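Local structure of mannose-specific lectin (Galanthus nivalis, 1MSA) at residues Gly7-Thr12 against Phe53-Thr58; Met25-Asn30 against Ser49-Leu54; Asn81-Cys86 against Gly98-Ala103; Tyr18-Phe23 against Leu33-Lys38. The protein binds alpha-linked mannose, with high affinity for alpha-(1-3)-mannose oligomers, and displays antiviral activity that may contribute to plant defence against infection. All coordinates share one frame; numbering follows the deposited sequence.

Interaction 1 of 4, residues Gly7-Thr12 against Phe53-Thr58; sequences GETLST and FLSMQT. With MMA (methyl alpha-D-mannopyranoside), chain F.
L10 and L54 reach the same face of their sheet by different first torsions: CG of L10 stands opposite its carbonyl carbon (chi1 -78°), while CG of L54 stands opposite its backbone N (chi1 175°). The two side chains lie alongside each other and point the same way, with L10 CD1 4.0 Å from L54 CD2. This pair belongs to one of the three antiparallel sheets of the beta-prism of bulb-type lectins, in which strand 9-10 is an outer strand, beside 53-56. Strand pairing rests on the backbone. L10 N donates to L54 O at 2.7 Å and L54 N returns a bond to L10 O at 2.8 Å, so the leucines form a hydrogen-bonded antiparallel pair. Further along, M56 N gives a bond of 3.0 Å to E8 O, and G7 N meets M56 O at 2.6 Å, which carries the connection past the regular strand. T9 and S55, the intervening non-hydrogen-bonded pair, turn to the other face. Inward, L10, L54 and M56 all pack on L4, and M56 also touches Y84 and C86, so this face joins two of the three sheets. E8 instead sends its carboxylate away from the contact, to a salt bridge with K90 of the second subunit. Just past the strand, Q57 lies beside a mannoside that N61, D59 and Y65 hold by hydrogen bonds. On the outer face, T9 CG2 reaches over to F53, 4.0 Å from its CB and oblique to its ring.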
# COMPACT_ATOMS: atom_id res chain seq x y z
N GLY A 7 9.30 4.48 -19.35
CA GLY A 7 10.54 5.19 -19.04
C GLY A 7 11.22 4.57 -17.83
O GLY A 7 12.38 4.86 -17.54
N GLU A 8 10.51 3.68 -17.13
CA GLU A 8 11.03 3.02 -15.95
C GLU A 8 11.54 1.61 -16.21
O GLU A 8 11.10 0.90 -17.11
CB GLU A 8 9.99 3.01 -14.83
CG GLU A 8 10.01 4.28 -13.99
CD GLU A 8 8.88 4.38 -13.00
OE1 GLU A 8 8.01 3.49 -12.95
OE2 GLU A 8 8.86 5.39 -12.26
N THR A 9 12.49 1.21 -15.37
CA THR A 9 13.14 -0.09 -15.47
C THR A 9 13.12 -0.85 -14.15
O THR A 9 13.24 -0.26 -13.07
CB THR A 9 14.62 0.13 -15.88
OG1 THR A 9 14.69 0.36 -17.29
CG2 THR A 9 15.51 -1.03 -15.50
N LEU A 10 12.98 -2.16 -14.24
CA LEU A 10 13.05 -3.03 -13.06
C LEU A 10 14.36 -3.83 -13.18
O LEU A 10 14.48 -4.61 -14.13
CB LEU A 10 11.89 -4.00 -12.99
CG LEU A 10 10.54 -3.51 -12.50
CD1 LEU A 10 9.56 -4.68 -12.37
CD2 LEU A 10 10.65 -2.76 -11.19
N SER A 11 15.31 -3.58 -12.30
CA SER A 11 16.57 -4.33 -12.36
C SER A 11 16.34 -5.76 -11.85
O SER A 11 15.26 -6.06 -11.32
CB SER A 11 17.65 -3.66 -11.53
OG SER A 11 17.95 -2.37 -12.05
N THR A 12 17.33 -6.61 -12.02
CA THR A 12 17.21 -7.99 -11.55
C THR A 12 16.89 -8.02 -10.06
O THR A 12 17.46 -7.25 -9.29
CB THR A 12 18.50 -8.79 -11.79
OG1 THR A 12 19.54 -7.87 -12.19
CG2 THR A 12 18.29 -9.83 -12.86
N PHE A 53 17.28 -6.94 -17.16
CA PHE A 53 16.45 -5.85 -16.66
C PHE A 53 15.17 -5.75 -17.48
O PHE A 53 15.14 -6.16 -18.64
CB PHE A 53 17.17 -4.54 -16.57
CG PHE A 53 17.93 -4.07 -17.77
CD1 PHE A 53 19.21 -4.55 -18.03
CD2 PHE A 53 17.41 -3.10 -18.61
CE1 PHE A 53 19.93 -4.10 -19.13
CE2 PHE A 53 18.12 -2.64 -19.70
CZ PHE A 53 19.38 -3.14 -19.96
N LEU A 54 14.10 -5.28 -16.85
CA LEU A 54 12.81 -5.14 -17.51
C LEU A 54 12.54 -3.66 -17.78
O LEU A 54 12.61 -2.84 -16.87
CB LEU A 54 11.69 -5.74 -16.68
CG LEU A 54 10.27 -5.53 -17.23
CD1 LEU A 54 10.08 -6.34 -18.50
CD2 LEU A 54 9.22 -5.90 -16.19
N SER A 55 12.22 -3.34 -19.03
CA SER A 55 11.99 -1.95 -19.39
C SER A 55 10.63 -1.67 -19.99
O SER A 55 10.23 -2.28 -20.98
CB SER A 55 13.10 -1.53 -20.38
OG SER A 55 13.07 -0.13 -20.58
N MET A 56 9.89 -0.74 -19.37
CA MET A 56 8.60 -0.31 -19.93
C MET A 56 8.93 0.94 -20.77
O MET A 56 9.21 1.99 -20.19
CB MET A 56 7.60 0.01 -18.85
CG MET A 56 6.28 0.60 -19.30
SD MET A 56 5.23 -0.54 -20.21
CE MET A 56 5.26 0.16 -21.84
N GLN A 57 8.98 0.79 -22.08
CA GLN A 57 9.38 1.88 -22.95
C GLN A 57 8.31 2.88 -23.29
O GLN A 57 7.11 2.65 -23.15
CB GLN A 57 10.04 1.31 -24.22
CG GLN A 57 11.22 0.41 -23.87
CD GLN A 57 11.89 -0.21 -25.07
OE1 GLN A 57 11.34 -0.27 -26.17
NE2 GLN A 57 13.12 -0.70 -24.87
N THR A 58 8.75 4.03 -23.83
CA THR A 58 7.85 5.10 -24.22
C THR A 58 7.16 4.82 -25.54
O THR A 58 6.20 5.50 -25.92
CB THR A 58 8.57 6.46 -24.28
OG1 THR A 58 9.68 6.38 -25.18
CG2 THR A 58 9.10 6.84 -22.90
C1 MMA F . 11.13 -2.74 -30.70
C2 MMA F . 11.47 -1.52 -29.84
C3 MMA F . 12.90 -1.64 -29.33
C4 MMA F . 13.08 -2.96 -28.59
C5 MMA F . 12.67 -4.13 -29.49
C6 MMA F . 12.71 -5.46 -28.76
C7 MMA F . 11.48 -3.53 -32.94
O1 MMA F . 11.97 -2.78 -31.80
O2 MMA F . 10.55 -1.42 -28.78
O3 MMA F . 13.23 -0.56 -28.47
O4 MMA F . 14.45 -3.11 -28.21
O5 MMA F . 11.31 -3.94 -29.94
O6 MMA F . 12.17 -6.50 -29.57

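Interaction 2 of 4, residues Met25-Asn30 against Ser49-Leu54; sequences MQEDCN and SRSCFL. With MMA (methyl alpha-D-mannopyranoside), chain G.
A covalent cross-link is the striking feature here: C29 and C52 form a disulfide, SG to SG 2.0 Å with a torsion of 92° about the S-S bond, tying the bend between strands 21-25 and 31-35 to the approach to strand 53-56. C29 closes a type I turn that starts at Q26. Around the bridge, M25 bends so that its SD lies 3.9 Å from L54 CB and its CE touches C52 CB, so the methionine packs against the C52 half of the disulfide. The outer side is polar. S51 N donates to E27 O at 3.2 Å, and S51 OG bonds E27 OE1 at 3.1 Å on the syn lone pair of that oxygen. R50 spreads one face of its guanidinium over the E27 carbonyl and the D28 backbone; R50 NH2 comes within 3.5 Å of D28 CB, but none of the N-H groups of R50 is aimed at E27 O. Within the bend, D28 OD1 is gripped from opposite faces of its carboxylate by Q26 NE2 and by N30 N, the latter bond making an Asx turn. With OD1 so occupied, the rotation of the carboxylate is fixed and D28 OD2 accepts from O2 of the mannoside (3.0 Å), while N30 ND2 donates to the same O2 at 2.7 Å. Q26 NE2, which holds D28, also donates to sugar O3. Axial O2 is thus read by both an acceptor and a donor, a chemistry suited to mannose.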
# COMPACT_ATOMS: atom_id res chain seq x y z
N MET A 25 11.47 -9.69 -11.93
CA MET A 25 12.53 -9.84 -12.93
C MET A 25 13.68 -10.58 -12.21
O MET A 25 14.50 -9.94 -11.56
CB MET A 25 13.01 -8.48 -13.40
CG MET A 25 14.20 -8.46 -14.34
SD MET A 25 13.80 -8.96 -16.02
CE MET A 25 14.09 -10.73 -15.94
N GLN A 26 13.66 -11.90 -12.28
CA GLN A 26 14.64 -12.73 -11.60
C GLN A 26 16.06 -12.60 -12.13
O GLN A 26 16.31 -12.09 -13.21
CB GLN A 26 14.22 -14.21 -11.68
CG GLN A 26 12.79 -14.46 -11.22
CD GLN A 26 12.46 -15.93 -11.09
OE1 GLN A 26 11.58 -16.29 -10.31
NE2 GLN A 26 13.13 -16.78 -11.86
N GLU A 27 17.01 -13.13 -11.36
CA GLU A 27 18.42 -13.10 -11.70
C GLU A 27 18.79 -14.02 -12.85
O GLU A 27 19.79 -13.79 -13.53
CB GLU A 27 19.28 -13.43 -10.47
CG GLU A 27 19.80 -12.20 -9.74
CD GLU A 27 20.84 -11.43 -10.52
OE1 GLU A 27 21.51 -12.01 -11.41
OE2 GLU A 27 21.02 -10.22 -10.24
N ASP A 28 17.97 -15.04 -13.09
CA ASP A 28 18.21 -15.98 -14.17
C ASP A 28 17.62 -15.53 -15.50
O ASP A 28 17.58 -16.30 -16.47
CB ASP A 28 17.70 -17.38 -13.81
CG ASP A 28 16.21 -17.49 -13.68
OD1 ASP A 28 15.48 -16.48 -13.75
OD2 ASP A 28 15.71 -18.64 -13.51
N CYS A 29 17.10 -14.32 -15.56
CA CYS A 29 16.50 -13.71 -16.71
C CYS A 29 15.09 -14.17 -17.02
O CYS A 29 14.57 -13.88 -18.10
CB CYS A 29 17.37 -13.79 -17.97
SG CYS A 29 18.81 -12.70 -17.87
N ASN A 30 14.46 -14.85 -16.08
CA ASN A 30 13.07 -15.27 -16.25
C ASN A 30 12.18 -14.22 -15.57
O ASN A 30 12.47 -13.80 -14.45
CB ASN A 30 12.85 -16.64 -15.62
CG ASN A 30 11.68 -17.39 -16.22
OD1 ASN A 30 11.11 -16.96 -17.23
ND2 ASN A 30 11.31 -18.51 -15.62
N SER A 49 20.59 -15.86 -19.83
CA SER A 49 21.59 -14.86 -19.46
C SER A 49 21.55 -14.66 -17.94
O SER A 49 20.97 -15.49 -17.23
CB SER A 49 21.32 -13.55 -20.20
OG SER A 49 22.40 -12.66 -20.11
N ARG A 50 22.09 -13.56 -17.46
CA ARG A 50 22.10 -13.23 -16.05
C ARG A 50 21.97 -11.72 -15.86
O ARG A 50 22.39 -10.96 -16.73
CB ARG A 50 23.42 -13.69 -15.41
CG ARG A 50 23.41 -15.12 -14.89
CD ARG A 50 22.89 -15.18 -13.47
NE ARG A 50 21.98 -16.31 -13.26
CZ ARG A 50 21.50 -16.67 -12.08
NH1 ARG A 50 21.83 -16.01 -10.97
NH2 ARG A 50 20.67 -17.70 -12.00
N SER A 51 21.39 -11.30 -14.75
CA SER A 51 21.25 -9.89 -14.43
C SER A 51 20.53 -9.08 -15.50
O SER A 51 20.90 -7.94 -15.80
CB SER A 51 22.64 -9.30 -14.14
OG SER A 51 23.18 -9.91 -12.98
N CYS A 52 19.43 -9.64 -16.01
CA CYS A 52 18.62 -8.95 -17.00
C CYS A 52 17.83 -7.82 -16.34
O CYS A 52 17.73 -7.76 -15.11
CB CYS A 52 17.62 -9.92 -17.64
SG CYS A 52 18.32 -11.03 -18.88
N PHE A 53 17.28 -6.94 -17.16
CA PHE A 53 16.45 -5.85 -16.66
C PHE A 53 15.17 -5.75 -17.48
O PHE A 53 15.14 -6.16 -18.64
CB PHE A 53 17.17 -4.54 -16.57
CG PHE A 53 17.93 -4.07 -17.77
CD1 PHE A 53 19.21 -4.55 -18.03
CD2 PHE A 53 17.41 -3.10 -18.61
CE1 PHE A 53 19.93 -4.10 -19.13
CE2 PHE A 53 18.12 -2.64 -19.70
CZ PHE A 53 19.38 -3.14 -19.96
N LEU A 54 14.10 -5.28 -16.85
CA LEU A 54 12.81 -5.14 -17.51
C LEU A 54 12.54 -3.66 -17.78
O LEU A 54 12.61 -2.84 -16.87
CB LEU A 54 11.69 -5.74 -16.68
CG LEU A 54 10.27 -5.53 -17.23
CD1 LEU A 54 10.08 -6.34 -18.50
CD2 LEU A 54 9.22 -5.90 -16.19
C1 MMA G . 11.66 -21.62 -14.16
C2 MMA G . 12.47 -20.82 -13.14
C3 MMA G . 11.69 -20.62 -11.85
C4 MMA G . 10.27 -20.14 -12.10
C5 MMA G . 9.57 -21.02 -13.14
C6 MMA G . 8.19 -20.51 -13.52
C7 MMA G . 10.61 -23.79 -14.44
O1 MMA G . 11.52 -22.93 -13.71
O2 MMA G . 12.87 -19.57 -13.68
O3 MMA G . 12.37 -19.67 -11.03
O4 MMA G . 9.53 -20.19 -10.88
O5 MMA G . 10.35 -21.07 -14.35
O6 MMA G . 7.81 -20.92 -14.82

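Interaction 3 of 4, residues Asn81-Cys86 against Gly98-Ala103; sequences NGNYVC and GTDRWA. With MMA (methyl alpha-D-mannopyranoside), chain N.
The break within strand 94-103, where the chain passes from its hairpin with 84-88 to the exchanged C-terminal part, is where N83 and Y84 meet G98, T99 and D100. Beyond it, D100, W102 and A103 pair antiparallel with a strand of the second subunit, so the sheet runs on across the interface. The peptide bond before T99 is cis, at the place where the chain leaves the hairpin. The Y84 ring covers this turning point obliquely: its CD2 lies 3.5 Å from G98 CA, a residue with no side chain to obstruct it, while the hydroxyl end meets the T99 methyl, Y84 OH to T99 CG2 also 3.5 Å. The phenol oxygen has its own hydrogen bond, to Q80 O. In the backbone, the T99 CA hydrogen leans toward N83 O. On the other side of the crossing, N83 ND2 donates to D100 OD1 over 3.0 Å, nearly in the plane of its own amide but well above that of the carboxylate, 52° out of it. D100 reaches this bond because its CG sits between the backbone N and the carbonyl carbon (chi1 59°). Both side chains border a mannoside: N83 CB lies 3.3 Å from sugar O4, and D100 OD2 approaches C6 at 3.6 Å. The polar bonds to that sugar come from Q89, D91, N93 and Y97 of the second subunit. The amide-carboxylate bond probably steadies two flanking groups, so the sugar sits at the interface, bonded by one chain and flanked by the other.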
# COMPACT_ATOMS: atom_id res chain seq x y z
N ASN A 81 4.97 6.65 -29.78
CA ASN A 81 5.67 7.16 -28.60
C ASN A 81 4.67 7.95 -27.74
O ASN A 81 3.94 8.80 -28.25
CB ASN A 81 6.85 8.04 -28.97
CG ASN A 81 8.19 7.46 -28.58
OD1 ASN A 81 8.82 7.91 -27.61
ND2 ASN A 81 8.65 6.45 -29.31
N GLY A 82 4.62 7.62 -26.45
CA GLY A 82 3.70 8.30 -25.55
C GLY A 82 3.94 7.88 -24.11
O GLY A 82 5.04 7.48 -23.74
N ASN A 83 2.90 8.01 -23.30
CA ASN A 83 2.97 7.63 -21.89
C ASN A 83 2.16 6.36 -21.67
O ASN A 83 0.99 6.29 -22.02
CB ASN A 83 2.47 8.77 -21.01
CG ASN A 83 3.33 10.02 -21.15
OD1 ASN A 83 4.53 9.98 -20.88
ND2 ASN A 83 2.71 11.10 -21.61
N TYR A 84 2.83 5.32 -21.19
CA TYR A 84 2.21 4.02 -20.96
C TYR A 84 2.45 3.58 -19.52
O TYR A 84 3.30 4.14 -18.83
CB TYR A 84 2.81 2.96 -21.88
CG TYR A 84 2.57 3.17 -23.36
CD1 TYR A 84 3.43 3.97 -24.11
CD2 TYR A 84 1.51 2.57 -24.01
CE1 TYR A 84 3.22 4.19 -25.45
CE2 TYR A 84 1.30 2.76 -25.36
CZ TYR A 84 2.15 3.58 -26.08
OH TYR A 84 1.94 3.77 -27.42
N VAL A 85 1.69 2.60 -19.06
CA VAL A 85 1.84 2.05 -17.73
C VAL A 85 1.63 0.53 -17.79
O VAL A 85 0.74 0.04 -18.48
CB VAL A 85 0.89 2.61 -16.67
CG1 VAL A 85 1.25 4.01 -16.23
CG2 VAL A 85 -0.56 2.52 -17.12
N CYS A 86 2.49 -0.18 -17.08
CA CYS A 86 2.35 -1.64 -16.96
C CYS A 86 1.81 -1.87 -15.54
O CYS A 86 2.47 -1.42 -14.59
CB CYS A 86 3.67 -2.35 -17.18
SG CYS A 86 3.55 -4.14 -17.00
N GLY A 98 -2.35 2.45 -22.62
CA GLY A 98 -1.77 3.65 -23.22
C GLY A 98 -2.44 3.94 -24.56
O GLY A 98 -3.08 3.07 -25.15
N THR A 99 -2.28 5.17 -25.04
CA THR A 99 -1.52 6.19 -24.31
C THR A 99 -2.41 6.93 -23.33
O THR A 99 -3.55 6.50 -23.11
CB THR A 99 -0.86 7.18 -25.29
OG1 THR A 99 -1.87 7.81 -26.08
CG2 THR A 99 0.10 6.45 -26.22
N ASP A 100 -1.92 8.01 -22.74
CA ASP A 100 -2.74 8.78 -21.79
C ASP A 100 -3.78 9.59 -22.56
O ASP A 100 -3.44 10.23 -23.56
CB ASP A 100 -1.86 9.70 -20.95
CG ASP A 100 -1.07 10.68 -21.81
OD1 ASP A 100 -0.03 10.28 -22.37
OD2 ASP A 100 -1.53 11.84 -21.95
N ARG A 101 -5.03 9.54 -22.12
CA ARG A 101 -6.11 10.22 -22.82
C ARG A 101 -6.47 11.56 -22.21
O ARG A 101 -6.96 12.45 -22.91
CB ARG A 101 -7.37 9.33 -22.86
CG ARG A 101 -7.14 7.97 -23.48
CD ARG A 101 -6.42 8.08 -24.81
NE ARG A 101 -6.02 6.81 -25.38
CZ ARG A 101 -5.17 6.70 -26.40
NH1 ARG A 101 -4.64 7.81 -26.92
NH2 ARG A 101 -4.85 5.52 -26.90
N TRP A 102 -6.26 11.70 -20.91
CA TRP A 102 -6.62 12.90 -20.17
C TRP A 102 -5.78 13.00 -18.90
O TRP A 102 -5.33 11.97 -18.40
CB TRP A 102 -8.11 12.80 -19.79
CG TRP A 102 -8.62 13.88 -18.90
CD1 TRP A 102 -9.13 15.08 -19.29
CD2 TRP A 102 -8.69 13.86 -17.47
NE1 TRP A 102 -9.49 15.82 -18.19
CE2 TRP A 102 -9.24 15.09 -17.06
CE3 TRP A 102 -8.34 12.92 -16.49
CZ2 TRP A 102 -9.44 15.41 -15.72
CZ3 TRP A 102 -8.54 13.24 -15.16
CH2 TRP A 102 -9.10 14.47 -14.78
N ALA A 103 -5.59 14.20 -18.39
CA ALA A 103 -4.83 14.38 -17.16
C ALA A 103 -5.23 15.68 -16.48
O ALA A 103 -5.73 16.60 -17.15
CB ALA A 103 -3.34 14.35 -17.45
C1 MMA N . 3.15 13.76 -17.16
C2 MMA N . 3.39 12.48 -16.35
C3 MMA N . 3.00 11.26 -17.17
C4 MMA N . 1.55 11.41 -17.63
C5 MMA N . 1.41 12.71 -18.43
C6 MMA N . -0.01 12.95 -18.90
C7 MMA N . 4.51 15.05 -18.66
O1 MMA N . 3.97 13.77 -18.28
O2 MMA N . 2.58 12.53 -15.18
O3 MMA N . 3.13 10.09 -16.39
O4 MMA N . 1.17 10.31 -18.42
O5 MMA N . 1.78 13.83 -17.60
O6 MMA N . -0.09 14.18 -19.61

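Interaction 4 of 4, residues Tyr18-Phe23 against Leu33-Lys38; sequences YGSFVF and LYDVDK. With MMA (methyl alpha-D-mannopyranoside), chain G.
Strands 21-23 and 33-35 run antiparallel, their axes 4.7 Å apart at the closest and their directions 166° from each other, as the central hairpin of a four-stranded meander in the beta-prism. V22 and Y34 form a hydrogen-bonded pair: V22 N donates to Y34 O at 3.0 Å, and Y34 N to V22 O at 2.8 Å. V36 N extends the ladder to S20 O, where the chains enter two type II' turns, Y18 to F21 and D35 to K38. These turns are also joined by side chains. With chi1 at -176° the D35 carboxylate swings away from its own amide nitrogen and toward S20, whose OG donates to D35 OD1 at 3.0 Å. That carboxylate stands at the edge of the F21 ring with the two planes 80° apart. F23 crosses L33 at about a right angle, presenting its ring edge to L33 CB, and both pack on W41 and on L88 of a neighbouring sheet. On the opposite face, Y34 leads away from V22 toward the bound sugar, its hydroxyl also hydrogen-bonded to Q26. Sugar O4 donates to Y34 OH over only 2.5 Å, whereas the bond from O3 is weak.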
# COMPACT_ATOMS: atom_id res chain seq x y z
N TYR A 18 1.35 -6.80 -5.41
CA TYR A 18 -0.00 -6.51 -5.01
C TYR A 18 -0.57 -7.76 -4.31
O TYR A 18 -0.73 -8.79 -4.96
CB TYR A 18 -0.91 -6.10 -6.15
CG TYR A 18 -2.27 -5.59 -5.68
CD1 TYR A 18 -3.32 -6.47 -5.47
CD2 TYR A 18 -2.46 -4.25 -5.42
CE1 TYR A 18 -4.55 -6.01 -5.02
CE2 TYR A 18 -3.69 -3.77 -4.98
CZ TYR A 18 -4.72 -4.66 -4.78
OH TYR A 18 -5.95 -4.20 -4.36
N GLY A 19 -0.83 -7.63 -3.02
CA GLY A 19 -1.34 -8.76 -2.25
C GLY A 19 -0.33 -9.91 -2.29
O GLY A 19 0.85 -9.73 -1.98
N SER A 20 -0.80 -11.07 -2.72
CA SER A 20 0.05 -12.25 -2.81
C SER A 20 0.66 -12.40 -4.20
O SER A 20 1.29 -13.42 -4.49
CB SER A 20 -0.76 -13.51 -2.47
OG SER A 20 -1.94 -13.55 -3.25
N PHE A 21 0.45 -11.42 -5.06
CA PHE A 21 0.97 -11.45 -6.42
C PHE A 21 2.30 -10.70 -6.50
O PHE A 21 2.43 -9.60 -5.96
CB PHE A 21 -0.00 -10.80 -7.40
CG PHE A 21 -1.44 -11.16 -7.27
CD1 PHE A 21 -1.84 -12.45 -6.94
CD2 PHE A 21 -2.43 -10.21 -7.49
CE1 PHE A 21 -3.17 -12.78 -6.82
CE2 PHE A 21 -3.77 -10.53 -7.40
CZ PHE A 21 -4.14 -11.82 -7.05
N VAL A 22 3.28 -11.32 -7.12
CA VAL A 22 4.59 -10.72 -7.31
C VAL A 22 5.01 -10.92 -8.79
O VAL A 22 4.97 -12.04 -9.30
CB VAL A 22 5.70 -11.25 -6.41
CG1 VAL A 22 7.01 -10.49 -6.67
CG2 VAL A 22 5.37 -11.14 -4.93
N PHE A 23 5.33 -9.82 -9.43
CA PHE A 23 5.79 -9.86 -10.84
C PHE A 23 7.28 -9.50 -10.78
O PHE A 23 7.61 -8.34 -10.62
CB PHE A 23 5.02 -8.84 -11.66
CG PHE A 23 5.19 -8.95 -13.14
CD1 PHE A 23 4.96 -10.15 -13.80
CD2 PHE A 23 5.57 -7.84 -13.89
CE1 PHE A 23 5.11 -10.24 -15.17
CE2 PHE A 23 5.71 -7.93 -15.26
CZ PHE A 23 5.49 -9.13 -15.90
N LEU A 33 5.44 -14.33 -12.92
CA LEU A 33 4.30 -13.83 -12.16
C LEU A 33 3.92 -14.95 -11.17
O LEU A 33 3.54 -16.04 -11.58
CB LEU A 33 3.09 -13.51 -13.03
CG LEU A 33 1.77 -13.27 -12.30
CD1 LEU A 33 1.83 -12.02 -11.44
CD2 LEU A 33 0.62 -13.19 -13.29
N TYR A 34 4.10 -14.66 -9.89
CA TYR A 34 3.79 -15.63 -8.85
C TYR A 34 2.53 -15.25 -8.07
O TYR A 34 2.27 -14.07 -7.82
CB TYR A 34 4.94 -15.68 -7.83
CG TYR A 34 6.22 -16.32 -8.28
CD1 TYR A 34 6.38 -17.70 -8.25
CD2 TYR A 34 7.31 -15.55 -8.68
CE1 TYR A 34 7.56 -18.30 -8.64
CE2 TYR A 34 8.49 -16.14 -9.09
CZ TYR A 34 8.61 -17.51 -9.06
OH TYR A 34 9.79 -18.11 -9.46
N ASP A 35 1.77 -16.26 -7.69
CA ASP A 35 0.64 -16.08 -6.78
C ASP A 35 1.09 -16.89 -5.52
O ASP A 35 1.02 -18.10 -5.50
CB ASP A 35 -0.68 -16.57 -7.28
CG ASP A 35 -1.82 -16.28 -6.31
OD1 ASP A 35 -1.54 -15.75 -5.21
OD2 ASP A 35 -2.98 -16.57 -6.66
N VAL A 36 1.66 -16.16 -4.58
CA VAL A 36 2.29 -16.73 -3.41
C VAL A 36 3.56 -17.44 -3.89
O VAL A 36 4.44 -16.77 -4.46
CB VAL A 36 1.44 -17.61 -2.52
CG1 VAL A 36 2.21 -18.02 -1.25
CG2 VAL A 36 0.15 -16.91 -2.09
N ASP A 37 3.64 -18.75 -3.76
CA ASP A 37 4.82 -19.49 -4.20
C ASP A 37 4.58 -20.18 -5.54
O ASP A 37 5.44 -20.92 -6.02
CB ASP A 37 5.21 -20.52 -3.14
CG ASP A 37 4.18 -21.61 -2.96
OD1 ASP A 37 2.96 -21.32 -2.99
OD2 ASP A 37 4.57 -22.78 -2.76
N LYS A 38 3.42 -19.94 -6.15
CA LYS A 38 3.08 -20.57 -7.40
C LYS A 38 3.20 -19.68 -8.62
O LYS A 38 2.51 -18.67 -8.75
CB LYS A 38 1.64 -21.13 -7.33
CG LYS A 38 1.33 -22.10 -8.46
CD LYS A 38 -0.14 -22.49 -8.45
CE LYS A 38 -0.54 -23.08 -9.80
NZ LYS A 38 -1.89 -22.61 -10.22
C1 MMA G . 11.66 -21.62 -14.16
C2 MMA G . 12.47 -20.82 -13.14
C3 MMA G . 11.69 -20.62 -11.85
C4 MMA G . 10.27 -20.14 -12.10
C5 MMA G . 9.57 -21.02 -13.14
C6 MMA G . 8.19 -20.51 -13.52
C7 MMA G . 10.61 -23.79 -14.44
O1 MMA G . 11.52 -22.93 -13.71
O2 MMA G . 12.87 -19.57 -13.68
O3 MMA G . 12.37 -19.67 -11.03
O4 MMA G . 9.53 -20.19 -10.88
O5 MMA G . 10.35 -21.07 -14.35
O6 MMA G . 7.81 -20.92 -14.82

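Overall arrangement
The four contacts illustrate how the contacts of one chain border three separate mannosides. Interactions 2 and 4, with centres 17 Å apart, share a single mannoside and are linked directly by Q26 OE1 and Y34 OH, 2.7 Å apart. Interactions 1 and 2 share F53 and L54, so the disulfide lies at the entrance to the strand that continues to Q57 and a second mannoside. Interaction 3 serves a third sugar, largely held by another subunit; it touches interaction 1 through T58 O and G82 N at 2.7 Å, but its centre is 26 Å from interactions 2 and 4. Inside the prism, L54 CD2 meets F23 CE2 at 4.2 Å, joining interactions 1 and 2 to interaction 4.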